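Local coordinates for protein copper-transporting ATPase (Sulfolobus solfataricus, PDB 2YJ6) that probably couples ATP hydrolysis to copper or other heavy-metal transport across the membrane as a type IB P-type ATPase, represented here by its catalytic phosphorylation and nucleotide-binding domains, at residues I28-F33 with K154-S159; L39-P44 with P137-K142; A60-L65 with L86-F91; N117-Y122 with A129-S134. The protein carries 1 engineered substitution. All coordinates share one frame; numbering follows the deposited sequence.

Contact 1. Residues I28-F33 with K154-S159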
# COMPACT_ATOMS: atom_id res chain seq x y z
N ILE A 28 -2.17 -8.81 23.45
CA ILE A 28 -2.33 -7.71 22.51
C ILE A 28 -3.49 -6.79 22.90
O ILE A 28 -4.60 -7.26 23.19
CB ILE A 28 -2.58 -8.21 21.06
CG1 ILE A 28 -1.39 -9.02 20.54
CG2 ILE A 28 -2.82 -7.05 20.12
CD1 ILE A 28 -0.15 -8.18 20.36
N ASP A 29 -3.27 -5.48 22.89
CA ASP A 29 -4.39 -4.56 23.09
C ASP A 29 -4.60 -3.58 21.93
O ASP A 29 -5.59 -2.84 21.93
CB ASP A 29 -4.24 -3.80 24.40
CG ASP A 29 -3.01 -2.92 24.42
OD1 ASP A 29 -3.07 -1.84 23.79
OD2 ASP A 29 -2.01 -3.30 25.07
N THR A 30 -3.69 -3.57 20.95
CA THR A 30 -3.74 -2.61 19.83
C THR A 30 -3.51 -3.23 18.45
O THR A 30 -2.58 -4.00 18.25
CB THR A 30 -2.74 -1.46 20.03
OG1 THR A 30 -2.99 -0.81 21.28
CG2 THR A 30 -2.87 -0.43 18.92
N ILE A 31 -4.38 -2.89 17.50
CA ILE A 31 -4.27 -3.35 16.12
C ILE A 31 -3.92 -2.19 15.19
O ILE A 31 -4.66 -1.20 15.12
CB ILE A 31 -5.61 -3.87 15.61
CG1 ILE A 31 -6.30 -4.75 16.66
CG2 ILE A 31 -5.41 -4.60 14.28
CD1 ILE A 31 -5.81 -6.19 16.69
N ILE A 32 -2.81 -2.31 14.46
CA ILE A 32 -2.38 -1.27 13.52
C ILE A 32 -2.32 -1.75 12.07
O ILE A 32 -1.66 -2.73 11.76
CB ILE A 32 -1.02 -0.70 13.89
CG1 ILE A 32 -1.10 0.03 15.23
CG2 ILE A 32 -0.53 0.24 12.76
CD1 ILE A 32 0.19 0.66 15.67
N PHE A 33 -3.05 -1.06 11.21
CA PHE A 33 -3.06 -1.36 9.78
C PHE A 33 -2.18 -0.38 9.00
O PHE A 33 -2.37 0.84 9.07
CB PHE A 33 -4.49 -1.30 9.23
CG PHE A 33 -5.37 -2.43 9.69
CD1 PHE A 33 -6.07 -2.34 10.88
CD2 PHE A 33 -5.49 -3.57 8.93
CE1 PHE A 33 -6.88 -3.40 11.31
CE2 PHE A 33 -6.29 -4.62 9.34
CZ PHE A 33 -6.99 -4.54 10.54
N LYS A 154 -7.91 -1.31 20.60
CA LYS A 154 -7.67 -0.03 19.94
C LYS A 154 -7.25 -0.23 18.48
O LYS A 154 -6.35 -1.02 18.18
CB LYS A 154 -6.58 0.74 20.70
CG LYS A 154 -6.28 2.10 20.14
CD LYS A 154 -4.98 2.66 20.70
CE LYS A 154 -5.13 3.22 22.11
NZ LYS A 154 -5.54 4.66 22.09
N ILE A 155 -7.90 0.47 17.56
CA ILE A 155 -7.60 0.31 16.13
C ILE A 155 -7.08 1.60 15.47
O ILE A 155 -7.62 2.69 15.69
CB ILE A 155 -8.79 -0.26 15.37
CG1 ILE A 155 -9.23 -1.57 16.01
CG2 ILE A 155 -8.44 -0.47 13.90
CD1 ILE A 155 -10.33 -2.28 15.27
N ILE A 156 -6.02 1.46 14.67
CA ILE A 156 -5.28 2.61 14.15
C ILE A 156 -4.85 2.41 12.71
O ILE A 156 -4.44 1.31 12.31
CB ILE A 156 -4.02 2.88 15.01
CG1 ILE A 156 -4.41 3.26 16.44
CG2 ILE A 156 -3.17 3.99 14.38
CD1 ILE A 156 -3.22 3.49 17.36
N ILE A 157 -4.94 3.47 11.91
CA ILE A 157 -4.53 3.39 10.51
C ILE A 157 -3.31 4.26 10.22
O ILE A 157 -3.28 5.43 10.59
CB ILE A 157 -5.67 3.75 9.55
CG1 ILE A 157 -6.79 2.72 9.67
CG2 ILE A 157 -5.18 3.83 8.12
CD1 ILE A 157 -7.90 2.90 8.70
N LEU A 158 -2.30 3.67 9.59
CA LEU A 158 -1.13 4.44 9.17
C LEU A 158 -1.07 4.52 7.65
O LEU A 158 -1.24 3.50 6.97
CB LEU A 158 0.16 3.81 9.72
CG LEU A 158 0.27 3.69 11.24
CD1 LEU A 158 1.57 3.04 11.68
CD2 LEU A 158 0.11 5.05 11.89
N SER A 159 -0.83 5.71 7.12
CA SER A 159 -0.77 5.91 5.66
C SER A 159 0.26 6.96 5.23
O SER A 159 0.58 7.89 5.97
CB SER A 159 -2.17 6.26 5.12
OG SER A 159 -2.16 6.62 3.74
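Strands 30-33 and 154-158 run parallel, their axes 4.8 Å apart and 16° off alignment, with Thr30, Ile31, Ile32 and Phe33 paired to Lys154, Ile155, Ile156 and Ile157. Five backbone bonds alternate between the two strands, from Lys154 N to Asp29 O (3.1 Å) as far as Leu158 N to Phe33 O, which is nearly straight at 178°. Thr30, Ile32, Lys154 and Ile156 share one face of the sheet. There Ile32 lies alongside Ile156, CG1 to CB 4.1 Å, while its other branch, CG2, is set anti to the backbone N and reaches Leu158 CD1 at 3.7 Å. On the reverse face the rim of the Phe33 ring, through CE1, meets Ile155 CG2 at 4.2 Å. Thr30 OG1 binds Asp29 OD1 at 2.7 Å, arriving from above the carboxylate plane, and Asp29 OD2 is held by Lys200 N. A valine in place of Thr30 would probably leave OD1 without this partner and the carboxylate freer to turn. Strand 201-205 hydrogen-bonds the other edge of 30-34. This parallel core, with Ser159 and Lys35, which bind ATP in another structure of this protein though not here, just beyond its C-terminal ends, is the haloacid dehalogenase-like Rossmannoid fold of the P-type phosphorylation domain.

Contact 2. Residues L39-P44 with P137-K142. With A99 (5'-O-[(S)-hydroxy{[(R)-hydroxy({(S)-hydroxy[(1S)-1-(2-nitrophenyl)ethoxy]phosphoryl}oxy)phosphoryl]oxy}phosphoryl]adenosine), chain C.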
# COMPACT_ATOMS: atom_id res chain seq x y z
N LEU A 39 -5.70 -2.98 3.71
CA LEU A 39 -7.04 -2.48 3.47
C LEU A 39 -7.33 -2.27 1.97
O LEU A 39 -8.49 -2.18 1.55
CB LEU A 39 -7.26 -1.19 4.27
CG LEU A 39 -7.01 -1.38 5.77
CD1 LEU A 39 -7.24 -0.09 6.53
CD2 LEU A 39 -7.90 -2.49 6.35
N THR A 40 -6.28 -2.21 1.15
CA THR A 40 -6.45 -2.11 -0.30
C THR A 40 -5.79 -3.30 -0.98
O THR A 40 -5.03 -4.04 -0.35
CB THR A 40 -5.83 -0.82 -0.87
OG1 THR A 40 -4.40 -0.86 -0.72
CG2 THR A 40 -6.37 0.39 -0.16
N TYR A 41 -6.07 -3.49 -2.27
CA TYR A 41 -5.34 -4.48 -3.05
C TYR A 41 -3.91 -4.04 -3.30
O TYR A 41 -3.06 -4.86 -3.65
CB TYR A 41 -6.00 -4.74 -4.40
CG TYR A 41 -7.31 -5.46 -4.32
CD1 TYR A 41 -7.36 -6.84 -4.31
CD2 TYR A 41 -8.50 -4.75 -4.26
CE1 TYR A 41 -8.57 -7.51 -4.24
CE2 TYR A 41 -9.71 -5.40 -4.19
CZ TYR A 41 -9.74 -6.78 -4.18
OH TYR A 41 -10.96 -7.43 -4.11
N GLY A 42 -3.65 -2.74 -3.12
CA GLY A 42 -2.35 -2.18 -3.43
C GLY A 42 -2.11 -2.10 -4.93
O GLY A 42 -0.98 -2.21 -5.39
N THR A 43 -3.19 -1.90 -5.69
CA THR A 43 -3.11 -1.81 -7.15
C THR A 43 -3.60 -0.45 -7.68
O THR A 43 -4.80 -0.16 -7.66
CB THR A 43 -3.96 -2.90 -7.83
OG1 THR A 43 -5.34 -2.71 -7.49
CG2 THR A 43 -3.52 -4.28 -7.39
N PRO A 44 -2.68 0.38 -8.17
CA PRO A 44 -3.04 1.72 -8.68
C PRO A 44 -3.87 1.72 -9.99
O PRO A 44 -3.67 0.89 -10.87
CB PRO A 44 -1.69 2.40 -8.88
CG PRO A 44 -0.71 1.28 -9.01
CD PRO A 44 -1.22 0.19 -8.10
N PRO A 137 -10.03 -0.29 -2.63
CA PRO A 137 -10.31 -0.92 -1.32
C PRO A 137 -10.83 -2.36 -1.44
O PRO A 137 -11.63 -2.67 -2.33
CB PRO A 137 -11.39 -0.01 -0.72
CG PRO A 137 -12.07 0.60 -1.90
CD PRO A 137 -10.99 0.78 -2.94
N ARG A 138 -10.36 -3.23 -0.55
CA ARG A 138 -10.71 -4.65 -0.57
C ARG A 138 -12.21 -4.86 -0.39
O ARG A 138 -12.85 -4.10 0.33
CB ARG A 138 -9.93 -5.42 0.49
CG ARG A 138 -8.45 -5.55 0.19
CD ARG A 138 -7.73 -6.48 1.16
NE ARG A 138 -6.33 -6.66 0.78
CZ ARG A 138 -5.89 -7.65 0.02
NH1 ARG A 138 -6.73 -8.58 -0.42
NH2 ARG A 138 -4.60 -7.73 -0.31
N PRO A 139 -12.75 -5.90 -1.03
CA PRO A 139 -14.19 -6.13 -1.16
C PRO A 139 -14.93 -6.10 0.17
O PRO A 139 -15.79 -5.24 0.36
CB PRO A 139 -14.27 -7.53 -1.79
CG PRO A 139 -12.95 -8.16 -1.54
CD PRO A 139 -11.97 -7.03 -1.57
N ASN A 140 -14.59 -7.01 1.08
CA ASN A 140 -15.33 -7.16 2.33
C ASN A 140 -15.50 -5.86 3.11
O ASN A 140 -16.26 -4.97 2.71
CB ASN A 140 -14.67 -8.21 3.23
CG ASN A 140 -15.01 -9.63 2.82
OD1 ASN A 140 -15.60 -9.85 1.76
ND2 ASN A 140 -14.65 -10.60 3.65
N LEU A 141 -14.77 -5.78 4.22
CA LEU A 141 -14.84 -4.68 5.18
C LEU A 141 -14.65 -5.33 6.55
O LEU A 141 -14.54 -6.55 6.65
CB LEU A 141 -16.18 -3.94 5.10
CG LEU A 141 -16.39 -2.65 5.88
CD1 LEU A 141 -17.20 -1.68 5.03
CD2 LEU A 141 -17.09 -2.91 7.21
N LYS A 142 -14.61 -4.53 7.60
CA LYS A 142 -14.40 -5.09 8.92
C LYS A 142 -15.66 -5.07 9.76
O LYS A 142 -16.34 -4.05 9.86
CB LYS A 142 -13.29 -4.33 9.65
C' A99 C . 2.05 3.88 -5.87
N1 A99 C . 6.28 7.65 -13.52
C2 A99 C . 5.70 8.75 -13.01
N3 A99 C . 5.88 9.14 -11.74
C4 A99 C . 6.67 8.43 -10.89
C5 A99 C . 7.34 7.21 -11.39
C6 A99 C . 7.09 6.84 -12.80
N6 A99 C . 7.66 5.73 -13.35
N7 A99 C . 8.04 6.71 -10.36
C8 A99 C . 7.85 7.53 -9.30
N9 A99 C . 7.03 8.55 -9.61
PA A99 C . 8.32 6.25 -4.94
PB A99 C . 6.07 4.69 -4.40
PG A99 C . 3.33 5.21 -3.88
O'L A99 C . -0.28 5.39 -5.49
O'M A99 C . -2.14 4.42 -5.80
C1' A99 C . -1.19 2.10 -4.80
O1A A99 C . 8.06 6.79 -3.55
C1B A99 C . 6.62 9.64 -8.71
O1B A99 C . 6.05 3.24 -4.84
O1G A99 C . 3.45 3.95 -3.05
C2' A99 C . -0.37 3.12 -5.24
N2' A99 C . -0.95 4.37 -5.52
O2' A99 C . 4.51 10.39 -7.84
O2A A99 C . 9.54 5.41 -5.22
C2B A99 C . 5.36 9.24 -7.97
O2B A99 C . 6.43 5.05 -2.98
O2G A99 C . 2.16 5.02 -4.98
C3' A99 C . 1.08 2.86 -5.39
O3' A99 C . 4.86 9.05 -5.60
O3A A99 C . 7.03 5.45 -5.43
C3B A99 C . 5.84 8.77 -6.61
O3B A99 C . 4.65 5.38 -4.79
O3G A99 C . 3.09 6.53 -3.17
C4' A99 C . 1.56 1.59 -5.11
O4' A99 C . 7.64 9.83 -7.72
C4B A99 C . 7.13 9.55 -6.41
C5' A99 C . 0.70 0.60 -4.67
O5' A99 C . 8.28 7.46 -6.00
C5B A99 C . 8.16 8.81 -5.56
C6' A99 C . -0.66 0.85 -4.52
CM' A99 C . 3.39 3.20 -6.12
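Arg138 N donates to Leu39 O at 3.0 Å with an almost linear N-H...O angle of 178°, although the donor stands 27° out of the carbonyl plane. Thr40 and Pro137 form a single backbone bridge beside this bond, their CA atoms 4.2 Å apart. The Arg138 chain then runs extended from CG to NE along the backbone of the other segment: CG lies 3.6 Å from Leu39 O, and the guanidinium has Tyr41 CA above one face, toward its rim. Its NH2 has a weak bond to Gly37 O. Segments 39-44 and 137-142 belong to the two neighbouring connections that run between the phosphorylation and nucleotide-binding domains, the hinge of P-type ATPases. The Tyr41 ring crosses Pro139 at about a right angle and passes near the Arg138 backbone, CE2 to CA 3.8 Å; the fine detail at Pro139 is doubtful because the model is overcrowded there. Thr40 OG1 is gripped by Asp135 OD2 and Gly37 N, with Gly42 N adding a weak bond at 3.1 Å. Asp135 also takes Thr43 N through OD1, so one carboxylate ties down both ends of this turn. Beyond it, Gly42 O comes within 3.2 Å of C6' on the nitrophenyl ring of the bound nucleotide, and Pro44 CD within 3.7 Å.

Contact 3. Residues A60-L65 with L86-F91. With A99 (5'-O-[(S)-hydroxy{[(R)-hydroxy({(S)-hydroxy[(1S)-1-(2-nitrophenyl)ethoxy]phosphoryl}oxy)phosphoryl]oxy}phosphoryl]adenosine), chain C.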
# COMPACT_ATOMS: atom_id res chain seq x y z
N ALA A 60 2.59 7.78 -22.39
CA ALA A 60 2.48 6.32 -22.38
C ALA A 60 3.73 5.65 -22.96
O ALA A 60 4.18 4.64 -22.45
CB ALA A 60 1.25 5.85 -23.15
N SER A 61 4.24 6.20 -24.06
CA SER A 61 5.37 5.61 -24.78
C SER A 61 6.67 5.65 -23.97
O SER A 61 7.58 4.86 -24.21
CB SER A 61 5.56 6.26 -26.16
OG SER A 61 4.39 6.15 -26.96
N VAL A 62 6.75 6.56 -23.00
CA VAL A 62 7.92 6.58 -22.11
C VAL A 62 7.74 5.63 -20.93
O VAL A 62 8.67 4.91 -20.55
CB VAL A 62 8.28 8.00 -21.63
CG1 VAL A 62 9.35 7.96 -20.53
CG2 VAL A 62 8.76 8.85 -22.80
N GLU A 63 6.53 5.60 -20.37
CA GLU A 63 6.25 4.76 -19.21
C GLU A 63 6.34 3.25 -19.52
O GLU A 63 6.52 2.44 -18.62
CB GLU A 63 4.88 5.09 -18.63
CG GLU A 63 4.78 6.49 -18.03
CD GLU A 63 5.41 6.56 -16.65
OE1 GLU A 63 6.34 5.76 -16.37
OE2 GLU A 63 4.97 7.41 -15.85
N ALA A 64 6.18 2.91 -20.79
CA ALA A 64 6.20 1.52 -21.21
C ALA A 64 7.52 0.83 -20.83
O ALA A 64 7.54 -0.35 -20.49
CB ALA A 64 5.92 1.41 -22.72
N LEU A 65 8.62 1.57 -20.85
CA LEU A 65 9.93 0.97 -20.53
C LEU A 65 10.20 0.85 -19.01
O LEU A 65 11.29 0.46 -18.61
CB LEU A 65 11.06 1.73 -21.23
CG LEU A 65 10.73 2.27 -22.64
CD1 LEU A 65 11.78 3.25 -23.12
CD2 LEU A 65 10.54 1.16 -23.68
N LEU A 86 4.80 4.49 -29.18
CA LEU A 86 5.80 5.06 -30.08
C LEU A 86 7.21 4.78 -29.59
O LEU A 86 7.43 4.49 -28.40
CB LEU A 86 5.59 6.58 -30.25
CG LEU A 86 4.25 7.13 -30.74
CD1 LEU A 86 4.20 8.65 -30.57
CD2 LEU A 86 3.96 6.77 -32.20
N GLU A 87 8.17 4.87 -30.51
CA GLU A 87 9.57 4.55 -30.22
C GLU A 87 10.29 5.67 -29.45
O GLU A 87 10.25 6.84 -29.84
CB GLU A 87 10.32 4.21 -31.51
CG GLU A 87 11.84 4.23 -31.38
CD GLU A 87 12.49 2.87 -31.63
OE1 GLU A 87 11.77 1.85 -31.64
OE2 GLU A 87 13.74 2.82 -31.79
N VAL A 88 10.95 5.29 -28.37
CA VAL A 88 11.62 6.23 -27.47
C VAL A 88 13.15 6.07 -27.48
O VAL A 88 13.67 4.99 -27.77
CB VAL A 88 11.11 6.04 -26.02
CG1 VAL A 88 11.92 6.88 -25.05
CG2 VAL A 88 9.61 6.36 -25.94
N LYS A 89 13.87 7.15 -27.16
CA LYS A 89 15.33 7.10 -26.98
C LYS A 89 15.74 7.69 -25.64
O LYS A 89 14.90 8.16 -24.86
CB LYS A 89 16.05 7.85 -28.10
CG LYS A 89 15.44 7.65 -29.46
CD LYS A 89 16.30 8.26 -30.54
CE LYS A 89 17.27 7.21 -31.10
NZ LYS A 89 16.54 6.06 -31.71
N ASP A 90 17.04 7.67 -25.38
CA ASP A 90 17.62 8.24 -24.16
C ASP A 90 16.77 8.08 -22.91
O ASP A 90 16.74 8.96 -22.04
CB ASP A 90 18.01 9.70 -24.38
CG ASP A 90 19.10 9.85 -25.42
OD1 ASP A 90 19.87 8.88 -25.64
OD2 ASP A 90 19.21 10.94 -26.03
N PHE A 91 16.09 6.95 -22.79
CA PHE A 91 15.23 6.71 -21.65
C PHE A 91 16.01 6.84 -20.34
O PHE A 91 17.19 6.53 -20.28
CB PHE A 91 14.60 5.32 -21.75
CG PHE A 91 13.83 4.92 -20.52
CD1 PHE A 91 12.56 5.41 -20.30
CD2 PHE A 91 14.39 4.06 -19.59
CE1 PHE A 91 11.85 5.05 -19.17
CE2 PHE A 91 13.69 3.70 -18.46
CZ PHE A 91 12.42 4.19 -18.25
C' A99 C . 2.05 3.88 -5.87
N1 A99 C . 6.28 7.65 -13.52
C2 A99 C . 5.70 8.75 -13.01
N3 A99 C . 5.88 9.14 -11.74
C4 A99 C . 6.67 8.43 -10.89
C5 A99 C . 7.34 7.21 -11.39
C6 A99 C . 7.09 6.84 -12.80
N6 A99 C . 7.66 5.73 -13.35
N7 A99 C . 8.04 6.71 -10.36
C8 A99 C . 7.85 7.53 -9.30
N9 A99 C . 7.03 8.55 -9.61
PA A99 C . 8.32 6.25 -4.94
PB A99 C . 6.07 4.69 -4.40
PG A99 C . 3.33 5.21 -3.88
O'L A99 C . -0.28 5.39 -5.49
O'M A99 C . -2.14 4.42 -5.80
C1' A99 C . -1.19 2.10 -4.80
O1A A99 C . 8.06 6.79 -3.55
C1B A99 C . 6.62 9.64 -8.71
O1B A99 C . 6.05 3.24 -4.84
O1G A99 C . 3.45 3.95 -3.05
C2' A99 C . -0.37 3.12 -5.24
N2' A99 C . -0.95 4.37 -5.52
O2' A99 C . 4.51 10.39 -7.84
O2A A99 C . 9.54 5.41 -5.22
C2B A99 C . 5.36 9.24 -7.97
O2B A99 C . 6.43 5.05 -2.98
O2G A99 C . 2.16 5.02 -4.98
C3' A99 C . 1.08 2.86 -5.39
O3' A99 C . 4.86 9.05 -5.60
O3A A99 C . 7.03 5.45 -5.43
C3B A99 C . 5.84 8.77 -6.61
O3B A99 C . 4.65 5.38 -4.79
O3G A99 C . 3.09 6.53 -3.17
C4' A99 C . 1.56 1.59 -5.11
O4' A99 C . 7.64 9.83 -7.72
C4B A99 C . 7.13 9.55 -6.41
C5' A99 C . 0.70 0.60 -4.67
O5' A99 C . 8.28 7.46 -6.00
C5B A99 C . 8.16 8.81 -5.56
C6' A99 C . -0.66 0.85 -4.52
CM' A99 C . 3.39 3.20 -6.12
O HOH W 1 8.30 3.40 -26.19
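The Phe91 ring carries Leu65 CB over the centre of one face, 4.0 Å from the centroid and 9° off the ring normal, a CH-pi contact. Leu65 slides past Phe91 in the opposite direction, which brings its CD1 to Phe91 CD1 at 3.6 Å. Phe91 CG stands anti to the backbone N (chi1 173°), a setting that carries the ring toward 60-65, where CE1 approaches Val62 O obliquely. Val88 sits against Leu65, Val62 and Ser61. Its CB touches Leu65 CD1, and the Val88 and Val62 side chains cross at about a right angle, CG2 to CG2 4.1 Å. The polar end is held by Ser61 OG, which accepts from Leu86 N at 2.8 Å and 166° and is also bonded to Ala57 O one helical turn back. A water donates to both Ser61 O and Leu86 O, at 2.6 Å each, closing a second link between the backbones. On another side of helix 53-63, the Glu63 chain folds back at its second torsion, bringing the carboxylate to the adenine: OE1 accepts from N6 of the ligand at 3.3 Å, while OE2 lies 2.7 Å from N1. The contact joins the C-terminal part of helix 53-63 to the segment leading into strand 89-92 of the nucleotide-binding domain, while Glu63 reads the adenine, consistent with a site shared with His68.

Contact 4. Residues N117-Y122 with A129-S134. With A99 (5'-O-[(S)-hydroxy{[(R)-hydroxy({(S)-hydroxy[(1S)-1-(2-nitrophenyl)ethoxy]phosphoryl}oxy)phosphoryl]oxy}phosphoryl]adenosine), chain C.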
# COMPACT_ATOMS: atom_id res chain seq x y z
N ASN A 117 -3.41 17.52 -8.31
CA ASN A 117 -3.19 16.33 -9.14
C ASN A 117 -2.08 15.46 -8.55
O ASN A 117 -1.36 15.88 -7.65
CB ASN A 117 -2.82 16.74 -10.58
CG ASN A 117 -3.88 17.64 -11.24
OD1 ASN A 117 -3.59 18.79 -11.60
ND2 ASN A 117 -5.10 17.12 -11.40
N ASP A 118 -1.95 14.24 -9.08
CA ASP A 118 -0.92 13.33 -8.61
C ASP A 118 0.30 13.33 -9.54
O ASP A 118 1.44 13.44 -9.09
CB ASP A 118 -1.49 11.91 -8.47
CG ASP A 118 -2.66 11.82 -7.50
OD1 ASP A 118 -2.58 12.36 -6.37
OD2 ASP A 118 -3.68 11.19 -7.86
N ILE A 119 0.06 13.24 -10.85
CA ILE A 119 1.14 13.08 -11.82
C ILE A 119 1.10 14.13 -12.96
O ILE A 119 0.03 14.52 -13.41
CB ILE A 119 1.09 11.67 -12.46
CG1 ILE A 119 1.18 10.57 -11.38
CG2 ILE A 119 2.18 11.51 -13.53
CD1 ILE A 119 2.44 10.65 -10.53
N ALA A 120 2.28 14.56 -13.43
CA ALA A 120 2.35 15.62 -14.43
C ALA A 120 3.25 15.30 -15.63
O ALA A 120 4.28 14.61 -15.50
CB ALA A 120 2.76 16.94 -13.79
N VAL A 121 2.86 15.83 -16.79
CA VAL A 121 3.57 15.57 -18.05
C VAL A 121 4.16 16.86 -18.59
O VAL A 121 3.43 17.82 -18.85
CB VAL A 121 2.61 14.97 -19.13
CG1 VAL A 121 3.37 14.62 -20.40
CG2 VAL A 121 1.89 13.75 -18.60
N TYR A 122 5.49 16.89 -18.74
CA TYR A 122 6.22 18.02 -19.30
C TYR A 122 6.72 17.77 -20.71
O TYR A 122 7.26 16.70 -21.00
CB TYR A 122 7.42 18.35 -18.40
CG TYR A 122 7.01 18.81 -17.04
CD1 TYR A 122 6.58 17.90 -16.09
CD2 TYR A 122 7.01 20.15 -16.71
CE1 TYR A 122 6.18 18.31 -14.83
CE2 TYR A 122 6.60 20.58 -15.45
CZ TYR A 122 6.19 19.66 -14.52
OH TYR A 122 5.80 20.08 -13.26
N ALA A 129 -0.15 18.32 -19.31
CA ALA A 129 -1.21 17.34 -19.02
C ALA A 129 -1.00 16.76 -17.63
O ALA A 129 0.09 16.88 -17.08
CB ALA A 129 -1.22 16.23 -20.08
N SER A 130 -2.03 16.14 -17.05
CA SER A 130 -1.92 15.51 -15.72
C SER A 130 -2.82 14.28 -15.55
O SER A 130 -3.79 14.08 -16.31
CB SER A 130 -2.18 16.53 -14.60
OG SER A 130 -3.45 17.15 -14.75
N PHE A 131 -2.49 13.47 -14.55
CA PHE A 131 -3.30 12.31 -14.17
C PHE A 131 -3.66 12.36 -12.68
O PHE A 131 -2.92 12.90 -11.86
CB PHE A 131 -2.52 11.00 -14.34
CG PHE A 131 -2.15 10.64 -15.75
CD1 PHE A 131 -0.96 11.08 -16.31
CD2 PHE A 131 -2.94 9.77 -16.48
CE1 PHE A 131 -0.60 10.72 -17.58
CE2 PHE A 131 -2.58 9.39 -17.76
CZ PHE A 131 -1.40 9.86 -18.32
N ASN A 132 -4.78 11.74 -12.33
CA ASN A 132 -5.06 11.36 -10.96
C ASN A 132 -5.13 9.85 -10.85
O ASN A 132 -5.78 9.19 -11.66
CB ASN A 132 -6.37 11.97 -10.46
CG ASN A 132 -6.24 13.44 -10.18
OD1 ASN A 132 -5.23 13.89 -9.65
ND2 ASN A 132 -7.25 14.21 -10.56
N ILE A 133 -4.46 9.31 -9.83
CA ILE A 133 -4.26 7.88 -9.67
C ILE A 133 -4.74 7.42 -8.30
O ILE A 133 -4.48 8.09 -7.30
CB ILE A 133 -2.77 7.55 -9.84
CG1 ILE A 133 -2.39 7.75 -11.31
CG2 ILE A 133 -2.47 6.14 -9.38
CD1 ILE A 133 -0.94 7.53 -11.59
N SER A 134 -5.44 6.28 -8.26
CA SER A 134 -5.98 5.72 -7.01
C SER A 134 -5.75 4.22 -6.83
O SER A 134 -5.39 3.51 -7.77
CB SER A 134 -7.48 6.00 -6.89
OG SER A 134 -7.74 7.39 -6.87
C' A99 C . 2.05 3.88 -5.87
N1 A99 C . 6.28 7.65 -13.52
C2 A99 C . 5.70 8.75 -13.01
N3 A99 C . 5.88 9.14 -11.74
C4 A99 C . 6.67 8.43 -10.89
C5 A99 C . 7.34 7.21 -11.39
C6 A99 C . 7.09 6.84 -12.80
N6 A99 C . 7.66 5.73 -13.35
N7 A99 C . 8.04 6.71 -10.36
C8 A99 C . 7.85 7.53 -9.30
N9 A99 C . 7.03 8.55 -9.61
PA A99 C . 8.32 6.25 -4.94
PB A99 C . 6.07 4.69 -4.40
PG A99 C . 3.33 5.21 -3.88
O'L A99 C . -0.28 5.39 -5.49
O'M A99 C . -2.14 4.42 -5.80
C1' A99 C . -1.19 2.10 -4.80
O1A A99 C . 8.06 6.79 -3.55
C1B A99 C . 6.62 9.64 -8.71
O1B A99 C . 6.05 3.24 -4.84
O1G A99 C . 3.45 3.95 -3.05
C2' A99 C . -0.37 3.12 -5.24
N2' A99 C . -0.95 4.37 -5.52
O2' A99 C . 4.51 10.39 -7.84
O2A A99 C . 9.54 5.41 -5.22
C2B A99 C . 5.36 9.24 -7.97
O2B A99 C . 6.43 5.05 -2.98
O2G A99 C . 2.16 5.02 -4.98
C3' A99 C . 1.08 2.86 -5.39
O3' A99 C . 4.86 9.05 -5.60
O3A A99 C . 7.03 5.45 -5.43
C3B A99 C . 5.84 8.77 -6.61
O3B A99 C . 4.65 5.38 -4.79
O3G A99 C . 3.09 6.53 -3.17
C4' A99 C . 1.56 1.59 -5.11
O4' A99 C . 7.64 9.83 -7.72
C4B A99 C . 7.13 9.55 -6.41
C5' A99 C . 0.70 0.60 -4.67
O5' A99 C . 8.28 7.46 -6.00
C5B A99 C . 8.16 8.81 -5.56
C6' A99 C . -0.66 0.85 -4.52
CM' A99 C . 3.39 3.20 -6.12
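A classic beta bulge marks the open end of the hairpin made by strands 119-123 and 126-134: Asp118 and Ile119 both face Phe131. Phe131 O takes two donors, Asp118 N and Ile119 N, each at 3.2 Å; the first lies in the carbonyl plane and the second is tilted 24° from it. Phe131 N returns a bond to Ile119 O at 3.0 Å, completing the hydrogen-bonded pair. Asp118 CG is anti to the carbonyl carbon (chi1 -59°), which sends the carboxylate across to the partner strand, where OD2 accepts from Ile133 N through its anti lone pair at 2.8 Å. Asn132 OD1 adds a weak bond to Asp118 N, its amide plane steeply inclined, by 73°, to the carboxylate. With an alanine in place of Asp118, Ile133 N would probably be left without its carboxylate acceptor, and the side-chain tie between the strands at this end of the hairpin would be lost. On the opposite face of the hairpin from Ser130, Ile119 CG1 meets Ile133 CD1 at 3.7 Å and Val121 CG2 meets Phe131 CE1 at 4.1 Å. Phe131 also packs on Leu56 of helix 53-63 and meets the ring of Phe49. Ile119 CD1 reaches O2' of the ligand ribose at 3.4 Å and Ile133 CG2 lies near the nitro oxygen O'M, so the part of this face not under helix 53-63 forms a wall of the nucleotide pocket in the antiparallel sheet of the nucleotide-binding domain.

How the contacts relate
The four contacts follow the path from phosphorylation domain to nucleotide pocket. Contact 1, in the parallel core, touches contact 2 through Phe33 CD2 and Leu39 CD2 (3.7 Å) and Ile157 CD1 and Leu39 CD1 (3.8 Å), which seats the hinge on that core. The hinge leads on to contact 4, where Pro44 CB packs on Ile133 CG2 at 3.9 Å. Contacts 3 and 4 have centres about 17 Å apart and serve the same antiparallel sheet. Three contacts reach the ligand: contact 2 at the nitrophenyl cage, contact 3 at the adenine, and contact 4 at the ribose and the nitro group. Contact 1 lies on the other side of the chain's centre from contact 3, about 42 Å between centres, and encloses all the others along the chain.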